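Local coordinates for protein thiol peroxidase (Mycobacterium tuberculosis, PDB 1XVQ) that reduces hydrogen peroxide and organic hydroperoxides to water and alcohols, drawing its electrons from thioredoxin, and so probably protects the cell against oxidative stress, at residues 24-34 / 104-115. Residues are numbered along the deposited sequence; the frame is centred on the assembly and turned at random.
Sequences APAFTLTGGDL and ASAFRDSFGEDY
A single antiparallel beta bridge between Thr30 and Ser105 pins the 28-30 strand, half of a two-stranded hairpin with 36-38, against the 104-115 segment of this thioredoxin-fold peroxiredoxin, and hydrophobic packing carries the contact on to helix 111-114. Thr30 and Ser105 form a hydrogen-bonded pair: Thr30 N reaches Ser105 O at 2.9 Å, and the return bond from Ser105 N to Thr30 O is nearly straight at 174°. Beyond the bridge the two backbones part, and one water fills in, donating to Ser105 O and to OD1 of Asp109, accepting from Arg108 N and bonded to Thr30 OG1. With OG1 beside the backbone N (chi1 -60°), the Thr30 methyl is turned opposite that N, and it meets the edge of the Phe107 ring at CE2. OG1 also takes a weak bond from Arg108 NE, besides the one with the water. Ser105 OG has its own partners, Asp84 O and, in an ST turn, Phe107 N.

Leu29 drops its two methyls on different neighbours: CD1 lies against Ala104 CB, and CD2 lodges among Ala106, Asp109 and CB of Phe111, 3.6 Å from the last. Asp109 also closes an Asx turn, its OD2 accepting from Phe111 N from above the carboxylate plane. Further on, Phe27 sets its CB at the edge of the Phe111 ring, whose other contacts include Leu49 and Ile51 of the central strand 47-51. Tyr115 is sandwiched, with Pro25 CG over one ring face and Phe111 CE2 over the opposite one. Two waters link Ala26 O to Asp114 OD2, one of them weakly at the carboxylate. At the end of its ring, Tyr115 OH donates to Pro25 O at 2.7 Å, in the carbonyl plane and on a lone pair.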
loop_
_atom_site.group_PDB
_atom_site.type_symbol
_atom_site.label_atom_id
_atom_site.label_comp_id
_atom_site.label_asym_id
_atom_site.label_seq_id
_atom_site.Cartn_x
_atom_site.Cartn_y
_atom_site.Cartn_z
ATOM N N ALA A 24 6.650 -11.469 5.275
ATOM C CA ALA A 24 5.797 -10.307 5.341
ATOM C C ALA A 24 4.838 -10.466 6.516
ATOM O O ALA A 24 4.290 -11.550 6.768
ATOM C CB ALA A 24 5.022 -10.149 4.049
ATOM N N PRO A 25 4.629 -9.382 7.264
ATOM C CA PRO A 25 3.709 -9.454 8.403
ATOM C C PRO A 25 2.314 -9.897 7.937
ATOM O O PRO A 25 1.836 -9.527 6.863
ATOM C CB PRO A 25 3.700 -8.014 8.944
ATOM C CG PRO A 25 5.055 -7.490 8.572
ATOM C CD PRO A 25 5.228 -8.044 7.141
ATOM N N ALA A 26 1.646 -10.709 8.749
ATOM C CA ALA A 26 0.321 -11.137 8.396
ATOM C C ALA A 26 -0.617 -9.933 8.366
ATOM O O ALA A 26 -0.345 -8.917 8.996
ATOM C CB ALA A 26 -0.202 -12.138 9.439
ATOM N N PHE A 27 -1.679 -10.022 7.591
ATOM C CA PHE A 27 -2.662 -8.936 7.651
ATOM C C PHE A 27 -4.058 -9.464 7.412
ATOM O O PHE A 27 -4.247 -10.534 6.817
ATOM C CB PHE A 27 -2.341 -7.807 6.650
ATOM C CG PHE A 27 -2.244 -8.262 5.227
ATOM C CD1 PHE A 27 -3.388 -8.525 4.481
ATOM C CD2 PHE A 27 -1.001 -8.410 4.625
ATOM C CE1 PHE A 27 -3.302 -8.929 3.145
ATOM C CE2 PHE A 27 -0.905 -8.809 3.293
ATOM C CZ PHE A 27 -2.042 -9.069 2.552
ATOM N N THR A 28 -5.029 -8.705 7.902
ATOM C CA THR A 28 -6.434 -9.025 7.748
ATOM C C THR A 28 -7.163 -7.725 7.415
ATOM O O THR A 28 -7.731 -7.063 8.291
ATOM C CB THR A 28 -7.014 -9.615 9.057
ATOM O OG1 THR A 28 -6.809 -8.678 10.119
ATOM C CG2 THR A 28 -6.316 -10.925 9.422
ATOM N N LEU A 29 -7.140 -7.364 6.143
ATOM C CA LEU A 29 -7.773 -6.132 5.667
ATOM C C LEU A 29 -9.255 -6.386 5.426
ATOM O O LEU A 29 -9.719 -7.510 5.593
ATOM C CB LEU A 29 -7.081 -5.679 4.370
ATOM C CG LEU A 29 -5.634 -5.210 4.605
ATOM C CD1 LEU A 29 -4.872 -5.175 3.276
ATOM C CD2 LEU A 29 -5.634 -3.831 5.257
ATOM N N THR A 30 -9.997 -5.342 5.080
ATOM C CA THR A 30 -11.431 -5.484 4.822
ATOM C C THR A 30 -11.722 -5.199 3.364
ATOM O O THR A 30 -11.261 -4.199 2.800
ATOM C CB THR A 30 -12.260 -4.519 5.709
ATOM O OG1 THR A 30 -11.999 -4.812 7.078
ATOM C CG2 THR A 30 -13.764 -4.697 5.455
ATOM N N GLY A 31 -12.494 -6.093 2.755
ATOM C CA GLY A 31 -12.839 -5.960 1.353
ATOM C C GLY A 31 -14.133 -5.226 1.082
ATOM O O GLY A 31 -14.843 -4.821 2.017
ATOM N N GLY A 32 -14.428 -5.061 -0.207
ATOM C CA GLY A 32 -15.621 -4.353 -0.644
ATOM C C GLY A 32 -16.934 -4.940 -0.151
ATOM O O GLY A 32 -17.936 -4.236 -0.083
ATOM N N ASP A 33 -16.936 -6.218 0.202
ATOM C CA ASP A 33 -18.152 -6.859 0.694
ATOM C C ASP A 33 -18.128 -6.979 2.214
ATOM O O ASP A 33 -18.923 -7.710 2.801
ATOM C CB ASP A 33 -18.288 -8.248 0.067
ATOM C CG ASP A 33 -17.144 -9.177 0.438
ATOM O OD1 ASP A 33 -16.104 -8.692 0.946
ATOM O OD2 ASP A 33 -17.278 -10.400 0.212
ATOM N N LEU A 34 -17.202 -6.258 2.844
ATOM C CA LEU A 34 -17.038 -6.262 4.299
ATOM C C LEU A 34 -16.509 -7.576 4.864
ATOM O O LEU A 34 -16.548 -7.811 6.072
ATOM C CB LEU A 34 -18.347 -5.841 5.017
ATOM C CG LEU A 34 -18.868 -4.428 4.674
ATOM C CD1 LEU A 34 -20.054 -4.057 5.574
ATOM C CD2 LEU A 34 -17.737 -3.399 4.849
ATOM N N ALA A 104 -8.406 -2.550 -0.815
ATOM C CA ALA A 104 -8.562 -3.202 0.475
ATOM C C ALA A 104 -8.440 -2.068 1.487
ATOM O O ALA A 104 -7.566 -1.218 1.371
ATOM C CB ALA A 104 -7.482 -4.226 0.707
ATOM N N SER A 105 -9.313 -2.086 2.480
ATOM C CA SER A 105 -9.359 -1.039 3.498
ATOM C C SER A 105 -8.787 -1.496 4.841
ATOM O O SER A 105 -9.085 -2.593 5.312
ATOM C CB SER A 105 -10.818 -0.603 3.681
ATOM O OG SER A 105 -10.962 0.239 4.813
ATOM N N ALA A 106 -7.983 -0.625 5.462
ATOM C CA ALA A 106 -7.378 -0.890 6.768
ATOM C C ALA A 106 -8.161 -0.201 7.894
ATOM O O ALA A 106 -7.621 -0.037 8.981
ATOM C CB ALA A 106 -5.918 -0.348 6.791
ATOM N N PHE A 107 -9.415 0.178 7.649
ATOM C CA PHE A 107 -10.155 0.940 8.654
ATOM C C PHE A 107 -10.350 0.256 10.003
ATOM O O PHE A 107 -10.448 0.935 11.024
ATOM C CB PHE A 107 -11.495 1.428 8.071
ATOM C CG PHE A 107 -12.655 0.489 8.289
ATOM C CD1 PHE A 107 -13.469 0.625 9.408
ATOM C CD2 PHE A 107 -12.944 -0.498 7.352
ATOM C CE1 PHE A 107 -14.578 -0.213 9.596
ATOM C CE2 PHE A 107 -14.057 -1.342 7.525
ATOM C CZ PHE A 107 -14.870 -1.191 8.649
ATOM N N ARG A 108 -10.366 -1.086 10.024
ATOM C CA ARG A 108 -10.548 -1.777 11.299
ATOM C C ARG A 108 -9.533 -2.874 11.613
ATOM O O ARG A 108 -9.833 -3.828 12.323
ATOM C CB ARG A 108 -12.001 -2.307 11.403
ATOM C CG ARG A 108 -12.360 -3.349 10.342
ATOM C CD ARG A 108 -13.773 -3.912 10.592
ATOM N NE ARG A 108 -14.190 -4.831 9.528
ATOM C CZ ARG A 108 -15.453 -5.011 9.138
ATOM N NH1 ARG A 108 -16.440 -4.333 9.715
ATOM N NH2 ARG A 108 -15.730 -5.893 8.186
ATOM N N ASP A 109 -8.299 -2.714 11.137
ATOM C CA ASP A 109 -7.287 -3.699 11.428
ATOM C C ASP A 109 -5.967 -2.975 11.619
ATOM O O ASP A 109 -5.865 -1.750 11.396
ATOM C CB ASP A 109 -7.193 -4.770 10.324
ATOM C CG ASP A 109 -6.653 -4.220 9.033
ATOM O OD1 ASP A 109 -7.438 -3.695 8.220
ATOM O OD2 ASP A 109 -5.425 -4.305 8.860
ATOM N N SER A 110 -4.965 -3.743 12.033
ATOM C CA SER A 110 -3.652 -3.212 12.373
ATOM C C SER A 110 -2.627 -3.064 11.264
ATOM O O SER A 110 -1.477 -2.733 11.532
ATOM C CB SER A 110 -3.070 -4.080 13.505
ATOM O OG SER A 110 -2.894 -5.408 13.034
ATOM N N PHE A 111 -3.055 -3.223 10.014
ATOM C CA PHE A 111 -2.134 -3.118 8.879
ATOM C C PHE A 111 -1.188 -1.908 8.944
ATOM O O PHE A 111 0.019 -2.060 8.790
ATOM C CB PHE A 111 -2.921 -3.063 7.554
ATOM C CG PHE A 111 -2.036 -2.931 6.332
ATOM C CD1 PHE A 111 -1.622 -1.665 5.871
ATOM C CD2 PHE A 111 -1.585 -4.060 5.669
ATOM C CE1 PHE A 111 -0.769 -1.532 4.768
ATOM C CE2 PHE A 111 -0.725 -3.950 4.556
ATOM C CZ PHE A 111 -0.312 -2.679 4.099
ATOM N N GLY A 112 -1.723 -0.712 9.172
ATOM C CA GLY A 112 -0.870 0.477 9.207
ATOM C C GLY A 112 0.253 0.461 10.235
ATOM O O GLY A 112 1.350 0.944 9.959
ATOM N N GLU A 113 -0.012 -0.115 11.409
ATOM C CA GLU A 113 1.006 -0.193 12.458
ATOM C C GLU A 113 1.965 -1.353 12.221
ATOM O O GLU A 113 3.186 -1.222 12.427
ATOM C CB GLU A 113 0.329 -0.337 13.828
ATOM C CG GLU A 113 -0.542 0.893 14.212
ATOM C CD GLU A 113 -1.777 1.125 13.330
ATOM O OE1 GLU A 113 -2.006 2.295 12.923
ATOM O OE2 GLU A 113 -2.542 0.174 13.050
ATOM N N ASP A 114 1.416 -2.481 11.775
ATOM C CA ASP A 114 2.231 -3.666 11.502
ATOM C C ASP A 114 3.195 -3.436 10.354
ATOM O O ASP A 114 4.299 -4.003 10.361
ATOM C CB ASP A 114 1.361 -4.878 11.199
ATOM C CG ASP A 114 0.442 -5.229 12.347
ATOM O OD1 ASP A 114 0.745 -4.843 13.509
ATOM O OD2 ASP A 114 -0.576 -5.891 12.082
ATOM N N TYR A 115 2.790 -2.615 9.378
ATOM C CA TYR A 115 3.648 -2.312 8.266
ATOM C C TYR A 115 4.418 -0.995 8.424
ATOM O O TYR A 115 5.165 -0.604 7.524
ATOM C CB TYR A 115 2.847 -2.308 6.952
ATOM C CG TYR A 115 2.687 -3.712 6.389
ATOM C CD1 TYR A 115 1.856 -4.641 7.012
ATOM C CD2 TYR A 115 3.443 -4.127 5.294
ATOM C CE1 TYR A 115 1.798 -5.967 6.542
ATOM C CE2 TYR A 115 3.399 -5.442 4.830
ATOM C CZ TYR A 115 2.574 -6.349 5.462
ATOM O OH TYR A 115 2.538 -7.673 5.006
HETATM O O HOH W 1 -1.422 -6.408 9.564
HETATM O O HOH W 2 0.884 -8.835 11.535
HETATM O O HOH W 3 -9.995 -3.161 8.030
#